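Beta-1,4-exocellulase (Thermobifida fusca, PDB 4B4H) probably hydrolyses beta-1,4-glucosidic bonds of cellulose as a glycoside hydrolase family 6 cellobiohydrolase, the chain here being its catalytic domain. Local coordinates at residues 112-117 with 172-177; 62-67 with 119-124; 242-247 with 304-309. All blocks are in the same frame, centred on the assembly; numbering follows the deposited sequence.

From the N terminus, helix 59-70 opens contact 2, which closes after strand 75-81, where the last turn of helix 103-121 and the turn behind it meet 62-67. Contact 1 opens within that loop, at 112-117, and closes beyond it, at 172-177, so the two cross along the chain. They share helix 103-121 and touch directly: Ile117 CG2 lies 3.7 Å from Leu63 CD1. Together they line up helices 59-70, 103-121 and 162-175 against parallel strands 75-81, 127-133 and 180-185 of the mixed central sheet. Contact 3 follows in series, joining hairpin 242-247 to the start of helix 308-315, its centre about 52 Å from that of contact 1 and about 54 Å from that of contact 2.

Contact 1 (112-117 with 172-177); sequences DPIADI and RKLGEI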
loop_
_atom_site.group_PDB
_atom_site.type_symbol
_atom_site.label_atom_id
_atom_site.label_comp_id
_atom_site.label_asym_id
_atom_site.label_seq_id
_atom_site.Cartn_x
_atom_site.Cartn_y
_atom_site.Cartn_z
ATOM N N ASP A 112 -3.748 -20.642 -6.026
ATOM C CA ASP A 112 -4.204 -21.975 -5.586
ATOM C C ASP A 112 -3.376 -22.580 -4.426
ATOM O O ASP A 112 -3.965 -23.019 -3.426
ATOM C CB ASP A 112 -4.334 -22.951 -6.789
ATOM C CG ASP A 112 -5.603 -22.708 -7.618
ATOM O OD1 ASP A 112 -6.415 -21.832 -7.289
ATOM O OD2 ASP A 112 -5.810 -23.421 -8.625
ATOM N N PRO A 113 -2.030 -22.568 -4.539
ATOM C CA PRO A 113 -1.174 -23.059 -3.440
ATOM C C PRO A 113 -1.259 -22.179 -2.194
ATOM O O PRO A 113 -1.083 -22.680 -1.096
ATOM C CB PRO A 113 0.244 -22.999 -4.034
ATOM C CG PRO A 113 0.136 -22.035 -5.162
ATOM C CD PRO A 113 -1.222 -22.276 -5.740
ATOM N N ILE A 114 -1.494 -20.878 -2.358
ATOM C CA ILE A 114 -1.661 -20.018 -1.188
ATOM C C ILE A 114 -2.964 -20.362 -0.496
ATOM O O ILE A 114 -3.037 -20.413 0.734
ATOM C CB ILE A 114 -1.635 -18.525 -1.564
ATOM C CG1 ILE A 114 -0.208 -18.136 -1.937
ATOM C CG2 ILE A 114 -2.156 -17.662 -0.409
ATOM C CD1 ILE A 114 -0.099 -16.805 -2.646
ATOM N N ALA A 115 -4.006 -20.584 -1.299
ATOM C CA ALA A 115 -5.300 -20.980 -0.789
ATOM C C ALA A 115 -5.182 -22.276 -0.014
ATOM O O ALA A 115 -5.752 -22.401 1.071
ATOM C CB ALA A 115 -6.298 -21.133 -1.924
ATOM N N ASP A 116 -4.411 -23.212 -0.561
ATOM C CA ASP A 116 -4.200 -24.531 0.048
ATOM C C ASP A 116 -3.540 -24.448 1.423
ATOM O O ASP A 116 -3.907 -25.189 2.327
ATOM C CB ASP A 116 -3.388 -25.444 -0.878
ATOM C CG ASP A 116 -4.121 -25.804 -2.152
ATOM O OD1 ASP A 116 -5.371 -25.689 -2.213
ATOM O OD2 ASP A 116 -3.429 -26.208 -3.124
ATOM N N ILE A 117 -2.596 -23.527 1.587
ATOM C CA ILE A 117 -1.972 -23.331 2.897
ATOM C C ILE A 117 -2.914 -22.637 3.888
ATOM O O ILE A 117 -3.011 -23.034 5.053
ATOM C CB ILE A 117 -0.646 -22.557 2.809
ATOM C CG1 ILE A 117 0.374 -23.346 1.979
ATOM C CG2 ILE A 117 -0.107 -22.248 4.203
ATOM C CD1 ILE A 117 1.647 -22.581 1.687
ATOM N N ARG A 172 -12.285 -14.733 -4.540
ATOM C CA ARG A 172 -13.084 -15.926 -4.314
ATOM C C ARG A 172 -12.318 -17.025 -3.574
ATOM O O ARG A 172 -12.843 -17.645 -2.645
ATOM C CB ARG A 172 -13.632 -16.490 -5.625
ATOM C CG ARG A 172 -14.307 -17.849 -5.425
ATOM C CD ARG A 172 -15.238 -18.243 -6.568
ATOM N NE ARG A 172 -14.531 -18.322 -7.853
ATOM C CZ ARG A 172 -13.840 -19.368 -8.293
ATOM N NH1 ARG A 172 -13.732 -20.503 -7.579
ATOM N NH2 ARG A 172 -13.249 -19.269 -9.494
ATOM N N LYS A 173 -11.105 -17.311 -4.030
ATOM C CA LYS A 173 -10.334 -18.424 -3.483
ATOM C C LYS A 173 -9.982 -18.194 -2.024
ATOM O O LYS A 173 -10.097 -19.100 -1.191
ATOM C CB LYS A 173 -9.061 -18.664 -4.308
ATOM C CG LYS A 173 -9.236 -19.334 -5.676
ATOM C CD LYS A 173 -9.967 -20.671 -5.668
ATOM C CE LYS A 173 -9.184 -21.793 -5.002
ATOM N NZ LYS A 173 -9.833 -23.113 -5.242
ATOM N N LEU A 174 -9.558 -16.978 -1.711
ATOM C CA LEU A 174 -9.170 -16.653 -0.353
ATOM C C LEU A 174 -10.421 -16.320 0.449
ATOM O O LEU A 174 -10.518 -16.676 1.610
ATOM C CB LEU A 174 -8.154 -15.509 -0.326
ATOM C CG LEU A 174 -6.883 -15.693 -1.167
ATOM C CD1 LEU A 174 -5.882 -14.585 -0.863
ATOM C CD2 LEU A 174 -6.250 -17.065 -0.954
ATOM N N GLY A 175 -11.389 -15.668 -0.193
ATOM C CA GLY A 175 -12.643 -15.299 0.486
ATOM C C GLY A 175 -13.492 -16.461 0.963
ATOM O O GLY A 175 -14.257 -16.313 1.923
ATOM N N GLU A 176 -13.408 -17.606 0.293
ATOM C CA GLU A 176 -14.129 -18.792 0.787
ATOM C C GLU A 176 -13.619 -19.229 2.177
ATOM O O GLU A 176 -14.411 -19.695 3.019
ATOM C CB GLU A 176 -14.059 -19.936 -0.228
ATOM C CG GLU A 176 -14.954 -19.698 -1.434
ATOM C CD GLU A 176 -14.595 -20.552 -2.640
ATOM O OE1 GLU A 176 -13.648 -21.347 -2.557
ATOM O OE2 GLU A 176 -15.272 -20.423 -3.681
ATOM N N ILE A 177 -12.320 -19.035 2.416
ATOM C CA ILE A 177 -11.624 -19.532 3.617
ATOM C C ILE A 177 -12.139 -18.770 4.859
ATOM O O ILE A 177 -12.161 -17.537 4.878
ATOM C CB ILE A 177 -10.087 -19.404 3.429
ATOM C CG1 ILE A 177 -9.683 -19.982 2.056
ATOM C CG2 ILE A 177 -9.307 -20.094 4.537
ATOM C CD1 ILE A 177 -8.200 -20.072 1.778
#
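Ala115 faces the helix that carries Leu174, and their CA atoms, 5.8 Å apart, are the nearest pair of CA atoms across the two segments. Ala115 has only a methyl for a side chain, so its CA and O are also reached, and three side chains of the other segment close round it. Leu174 sends one branch: in the conformer described, one of two and so less certain, CD2 lies 4.0 Å from Ala115 CA and 4.2 Å from Ile114 CG2. Ile177, just beyond the helix, reaches in with its longer arm. Its CG1 is placed beside the backbone N (chi1 -48°) and the arm is then extended, which brings CD1 to 3.5 Å from Ala115 O and 4.3 Å from Ala115 CB. Lys173 lies beside the methyl with its aliphatic chain, folded at two successive bonds (chi2 -55°, chi3 -69°); its CE is 4.3 Å from Ala115 CB.

The same folding lays the lysine methylenes against Asp112. Although the Asp112 side chain starts off away from the other helix, its carboxylate swings back, and OD1 meets Lys173 CE at 3.6 Å. Asp112 OD1 to Lys173 NZ, at 4.2 Å, is too long for a salt bridge, although the opposite charges probably still attract. The hydrogen bond to OD1 comes from Tyr169 OH, one turn earlier on the lysine's own helix.

This is mainly apolar packing between neighbouring helices of the family 6 catalytic domain: helix 103-121 connects parallel strands 75-81 and 127-133, and helix 162-175 lies between 127-133 and 180-185 in sequence. Leu174 also touches Val180 and Asn182 of strand 180-185, Ile177 meets Met118 and Trp119, and Ile114 continues the apolar layer to Leu59 of helix 59-70 and Ile46 of helix 44-47.

Contact 2 (62-67 with 119-124); sequences HLEEAV and WDFADY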
loop_
_atom_site.group_PDB
_atom_site.type_symbol
_atom_site.label_atom_id
_atom_site.label_comp_id
_atom_site.label_asym_id
_atom_site.label_seq_id
_atom_site.Cartn_x
_atom_site.Cartn_y
_atom_site.Cartn_z
ATOM N N HIS A 62 5.539 -18.746 8.443
ATOM C CA HIS A 62 4.998 -17.562 9.129
ATOM C C HIS A 62 3.699 -17.836 9.834
ATOM O O HIS A 62 3.425 -17.265 10.890
ATOM C CB HIS A 62 4.779 -16.396 8.168
ATOM C CG HIS A 62 6.048 -15.702 7.743
ATOM N ND1 HIS A 62 6.736 -14.882 8.568
ATOM C CD2 HIS A 62 6.740 -15.715 6.535
ATOM C CE1 HIS A 62 7.807 -14.388 7.919
ATOM N NE2 HIS A 62 7.819 -14.911 6.678
ATOM N N LEU A 63 2.858 -18.681 9.245
ATOM C CA LEU A 63 1.561 -18.971 9.857
ATOM C C LEU A 63 1.677 -19.788 11.145
ATOM O O LEU A 63 0.971 -19.519 12.125
ATOM C CB LEU A 63 0.625 -19.643 8.849
ATOM C CG LEU A 63 0.243 -18.764 7.650
ATOM C CD1 LEU A 63 -0.608 -19.590 6.705
ATOM C CD2 LEU A 63 -0.484 -17.499 8.082
ATOM N N GLU A 64 2.576 -20.767 11.131
ATOM C CA GLU A 64 2.961 -21.532 12.321
ATOM C C GLU A 64 3.482 -20.623 13.428
ATOM O O GLU A 64 3.131 -20.796 14.593
ATOM C CB GLU A 64 3.998 -22.603 11.963
ATOM C CG GLU A 64 3.406 -23.753 11.162
ATOM C CD GLU A 64 4.341 -24.937 11.004
ATOM O OE1 GLU A 64 5.568 -24.764 11.148
ATOM O OE2 GLU A 64 3.840 -26.047 10.713
ATOM N N GLU A 65 4.314 -19.651 13.058
ATOM C CA GLU A 65 4.825 -18.690 14.032
ATOM C C GLU A 65 3.687 -17.838 14.595
ATOM O O GLU A 65 3.628 -17.580 15.808
ATOM C CB GLU A 65 5.952 -17.842 13.425
ATOM C CG GLU A 65 6.541 -16.768 14.342
ATOM C CD GLU A 65 7.297 -17.317 15.556
ATOM O OE1 GLU A 65 7.431 -18.550 15.692
ATOM O OE2 GLU A 65 7.765 -16.503 16.389
ATOM N N ALA A 66 2.771 -17.400 13.726
ATOM C CA ALA A 66 1.609 -16.639 14.195
ATOM C C ALA A 66 0.754 -17.413 15.218
ATOM O O ALA A 66 0.285 -16.844 16.222
ATOM C CB ALA A 66 0.751 -16.170 13.023
ATOM N N VAL A 67 0.553 -18.704 14.951
ATOM C CA VAL A 67 -0.197 -19.601 15.845
ATOM C C VAL A 67 0.505 -19.665 17.206
ATOM O O VAL A 67 -0.124 -19.483 18.256
ATOM C CB VAL A 67 -0.364 -21.009 15.216
ATOM C CG1 VAL A 67 -0.766 -22.040 16.249
ATOM C CG2 VAL A 67 -1.403 -20.967 14.111
ATOM N N TRP A 119 -6.146 -22.667 3.948
ATOM C CA TRP A 119 -7.175 -23.620 4.319
ATOM C C TRP A 119 -6.729 -24.464 5.477
ATOM O O TRP A 119 -7.494 -24.665 6.408
ATOM C CB TRP A 119 -7.578 -24.490 3.133
ATOM C CG TRP A 119 -8.778 -23.976 2.387
ATOM C CD1 TRP A 119 -8.831 -23.504 1.078
ATOM C CD2 TRP A 119 -10.160 -23.889 2.881
ATOM N NE1 TRP A 119 -10.106 -23.125 0.741
ATOM C CE2 TRP A 119 -10.958 -23.331 1.779
ATOM C CE3 TRP A 119 -10.793 -24.184 4.091
ATOM C CZ2 TRP A 119 -12.315 -23.105 1.902
ATOM C CZ3 TRP A 119 -12.166 -23.969 4.194
ATOM C CH2 TRP A 119 -12.908 -23.431 3.131
ATOM N N ASP A 120 -5.496 -24.970 5.449
ATOM C CA ASP A 120 -5.010 -25.789 6.557
ATOM C C ASP A 120 -5.245 -25.045 7.858
ATOM O O ASP A 120 -5.819 -25.587 8.807
ATOM C CB ASP A 120 -3.518 -26.079 6.431
ATOM C CG ASP A 120 -3.189 -26.983 5.259
ATOM O OD1 ASP A 120 -4.052 -27.784 4.839
ATOM O OD2 ASP A 120 -2.054 -26.885 4.758
ATOM N N PHE A 121 -4.832 -23.780 7.873
ATOM C CA PHE A 121 -4.871 -22.975 9.083
ATOM C C PHE A 121 -6.262 -22.520 9.556
ATOM O O PHE A 121 -6.402 -22.002 10.660
ATOM C CB PHE A 121 -3.850 -21.834 8.973
ATOM C CG PHE A 121 -2.419 -22.315 9.038
ATOM C CD1 PHE A 121 -1.764 -22.788 7.897
ATOM C CD2 PHE A 121 -1.741 -22.357 10.257
ATOM C CE1 PHE A 121 -0.458 -23.256 7.969
ATOM C CE2 PHE A 121 -0.442 -22.834 10.336
ATOM C CZ PHE A 121 0.210 -23.273 9.190
ATOM N N ALA A 122 -7.291 -22.759 8.740
ATOM C CA ALA A 122 -8.666 -22.421 9.089
ATOM C C ALA A 122 -9.133 -23.182 10.321
ATOM O O ALA A 122 -10.082 -22.764 10.994
ATOM C CB ALA A 122 -9.597 -22.702 7.920
ATOM N N ASP A 123 -8.448 -24.289 10.608
ATOM C CA ASP A 123 -8.741 -25.137 11.760
ATOM C C ASP A 123 -8.467 -24.459 13.106
ATOM O O ASP A 123 -8.976 -24.894 14.140
ATOM C CB ASP A 123 -8.005 -26.485 11.654
ATOM C CG ASP A 123 -6.484 -26.367 11.794
ATOM O OD1 ASP A 123 -5.899 -25.285 11.544
ATOM O OD2 ASP A 123 -5.866 -27.394 12.152
ATOM N N TYR A 124 -7.664 -23.401 13.085
ATOM C CA TYR A 124 -7.422 -22.608 14.277
ATOM C C TYR A 124 -8.272 -21.347 14.261
ATOM O O TYR A 124 -7.983 -20.403 13.520
ATOM C CB TYR A 124 -5.933 -22.293 14.447
ATOM C CG TYR A 124 -5.638 -21.408 15.641
ATOM C CD1 TYR A 124 -6.315 -21.585 16.854
ATOM C CD2 TYR A 124 -4.677 -20.406 15.566
ATOM C CE1 TYR A 124 -6.059 -20.772 17.940
ATOM C CE2 TYR A 124 -4.406 -19.588 16.654
ATOM C CZ TYR A 124 -5.095 -19.781 17.838
ATOM O OH TYR A 124 -4.833 -18.978 18.924
#
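The Phe121 ring receives Leu63 on one face: Leu63 CB stands 3.6 Å from the ring centroid and only 10° off the normal, a CH-pi contact. Leu63 CD1 lies over the same face, 3.6 Å from Phe121 CD1. At the edge, Glu64 CG sits in the ring plane, 3.8 Å from Phe121 CZ, and Val67 CG2 approaches another part of the rim, 4.1 Å from Phe121 CD2. One turn of helix thus frames the phenyl group from three residues.

CG1 of Val67 is anti to the backbone N (chi1 164°), which leaves CG2 beside that N, where it serves a second ring too, reaching Tyr124 CD2 at 3.6 Å. The two rings come to the same methyl because a type I turn runs from Phe121 to Tyr124, closed by Tyr124 N to Phe121 O at 3.1 Å. The polar ends are held outside the pair of segments: Tyr124 OH is hydrogen-bonded to Ser70 OG, and the Glu64 carboxylate forms a salt bridge with Arg60.

Here the end of helix 103-121 lies against helix 59-70. Leu63 also packs on Ile77 of strand 75-81 and Ile129 of strand 127-133, the parallel pair that helix 103-121 links in a beta-alpha-beta crossover.

Contact 3 (242-247 with 304-309); sequences TVNGQL and SSTDLN
Apolar contact centres on Leu308, whose CD1 meets Val243 CG2 at 3.6 Å. With CG anti to the backbone N (chi1 180°), the leucine reaches across the hairpin, and Gln246 CB lies against both its methyls, CD1 and CD2. Cutting Leu308 back to an alanine removes both methyls and would probably open a gap between Val243 CG2 and Gln246 CB.

Carbon-to-carbonyl van der Waals contacts come next: Leu308 CD1 lies 3.4 Å from Leu247 O, and Val243 CG1 points into a run of backbone carbonyls, the nearest being Asp307 O at 3.6 Å.

Polar linkage runs through one water. It donates to Gln246 OE1 (2.6 Å) and Asp307 OD1 (3.0 Å) and accepts from Leu308 N (2.8 Å), bridging hairpin and helix start.

Bonds within each segment fix its shape. The type II' turn from Val243 to Gln246 is closed by Gln246 N to Val243 O at 3.0 Å, and Ser305 OG accepts from Asp307 N at 3.2 Å in an ST turn. Asp307 is the N-cap, and its OD2 also bonds to Thr310 OG1.

The two-stranded hairpin thus packs on the first turn of helix 308-315, where Val243 also touches Tyr311, while Leu308 reaches Ser251 in the loop after strand 246-247.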
loop_
_atom_site.group_PDB
_atom_site.type_symbol
_atom_site.label_atom_id
_atom_site.label_comp_id
_atom_site.label_asym_id
_atom_site.label_seq_id
_atom_site.Cartn_x
_atom_site.Cartn_y
_atom_site.Cartn_z
ATOM N N THR A 242 -7.784 28.773 2.328
ATOM C CA THR A 242 -7.282 29.740 1.367
ATOM C C THR A 242 -6.034 30.470 1.873
ATOM O O THR A 242 -5.806 30.581 3.085
ATOM C CB THR A 242 -8.406 30.718 0.932
ATOM O OG1 THR A 242 -7.996 31.459 -0.224
ATOM C CG2 THR A 242 -8.785 31.670 2.058
ATOM N N VAL A 243 -5.213 30.921 0.932
ATOM C CA VAL A 243 -4.028 31.726 1.218
ATOM C C VAL A 243 -4.304 33.065 0.561
ATOM O O VAL A 243 -4.236 33.184 -0.669
ATOM C CB VAL A 243 -2.752 31.114 0.609
ATOM C CG1 VAL A 243 -1.520 31.888 1.063
ATOM C CG2 VAL A 243 -2.636 29.645 0.977
ATOM N N ASN A 244 -4.635 34.060 1.384
ATOM C CA ASN A 244 -5.234 35.296 0.891
ATOM C C ASN A 244 -6.463 34.966 0.023
ATOM O O ASN A 244 -7.342 34.241 0.478
ATOM C CB ASN A 244 -4.192 36.142 0.162
ATOM C CG ASN A 244 -3.171 36.743 1.107
ATOM O OD1 ASN A 244 -2.258 36.059 1.583
ATOM N ND2 ASN A 244 -3.315 38.029 1.376
ATOM N N GLY A 245 -6.508 35.448 -1.219
ATOM C CA GLY A 245 -7.625 35.141 -2.117
ATOM C C GLY A 245 -7.520 33.838 -2.897
ATOM O O GLY A 245 -8.413 33.503 -3.674
ATOM N N GLN A 246 -6.445 33.085 -2.675
ATOM C CA GLN A 246 -6.164 31.885 -3.466
ATOM C C GLN A 246 -6.485 30.595 -2.725
ATOM O O GLN A 246 -6.077 30.415 -1.581
ATOM C CB GLN A 246 -4.699 31.871 -3.900
ATOM C CG GLN A 246 -4.310 33.057 -4.758
ATOM C CD GLN A 246 -2.931 32.918 -5.358
ATOM O OE1 GLN A 246 -1.934 33.281 -4.736
ATOM N NE2 GLN A 246 -2.868 32.399 -6.581
ATOM N N LEU A 247 -7.184 29.688 -3.399
ATOM C CA LEU A 247 -7.596 28.427 -2.793
ATOM C C LEU A 247 -6.449 27.430 -2.686
ATOM O O LEU A 247 -5.632 27.297 -3.603
ATOM C CB LEU A 247 -8.768 27.800 -3.560
ATOM C CG LEU A 247 -10.155 28.434 -3.381
ATOM C CD1 LEU A 247 -10.353 29.636 -4.295
ATOM C CD2 LEU A 247 -11.236 27.401 -3.637
ATOM N N SER A 304 3.288 31.215 7.471
ATOM C CA SER A 304 2.893 32.614 7.573
ATOM C C SER A 304 2.945 33.306 6.218
ATOM O O SER A 304 2.496 34.448 6.089
ATOM C CB SER A 304 3.749 33.355 8.611
ATOM O OG SER A 304 5.101 33.464 8.202
ATOM N N SER A 305 3.472 32.602 5.213
ATOM C CA SER A 305 3.704 33.162 3.878
ATOM C C SER A 305 2.427 33.505 3.112
ATOM O O SER A 305 1.450 32.751 3.142
ATOM C CB SER A 305 4.557 32.206 3.038
ATOM O OG SER A 305 4.729 32.694 1.716
ATOM N N THR A 306 2.468 34.643 2.417
ATOM C CA THR A 306 1.358 35.111 1.572
ATOM C C THR A 306 1.323 34.466 0.183
ATOM O O THR A 306 0.360 34.637 -0.569
ATOM C CB THR A 306 1.357 36.651 1.422
ATOM O OG1 THR A 306 2.701 37.134 1.277
ATOM C CG2 THR A 306 0.726 37.292 2.639
ATOM N N ASP A 307 2.377 33.736 -0.160
ATOM C CA ASP A 307 2.398 33.008 -1.419
ATOM C C ASP A 307 1.605 31.714 -1.248
ATOM O O ASP A 307 1.740 31.027 -0.231
ATOM C CB ASP A 307 3.839 32.726 -1.855
ATOM C CG ASP A 307 3.919 31.996 -3.189
ATOM O OD1 ASP A 307 3.480 32.552 -4.219
ATOM O OD2 ASP A 307 4.438 30.862 -3.208
ATOM N N LEU A 308 0.770 31.403 -2.235
ATOM C CA LEU A 308 -0.029 30.174 -2.236
ATOM C C LEU A 308 0.844 28.930 -2.110
ATOM O O LEU A 308 0.625 28.096 -1.228
ATOM C CB LEU A 308 -0.899 30.084 -3.496
ATOM C CG LEU A 308 -1.788 28.842 -3.644
ATOM C CD1 LEU A 308 -2.792 28.733 -2.503
ATOM C CD2 LEU A 308 -2.510 28.835 -4.980
ATOM N N ASN A 309 1.835 28.814 -2.987
ATOM C CA ASN A 309 2.670 27.625 -3.003
ATOM C C ASN A 309 3.678 27.569 -1.862
ATOM O O ASN A 309 4.055 26.486 -1.428
ATOM C CB ASN A 309 3.308 27.421 -4.383
ATOM C CG ASN A 309 2.288 27.004 -5.428
ATOM O OD1 ASN A 309 1.607 25.985 -5.271
ATOM N ND2 ASN A 309 2.158 27.799 -6.491
HETATM O O HOH W 1 0.603 33.342 -4.219
#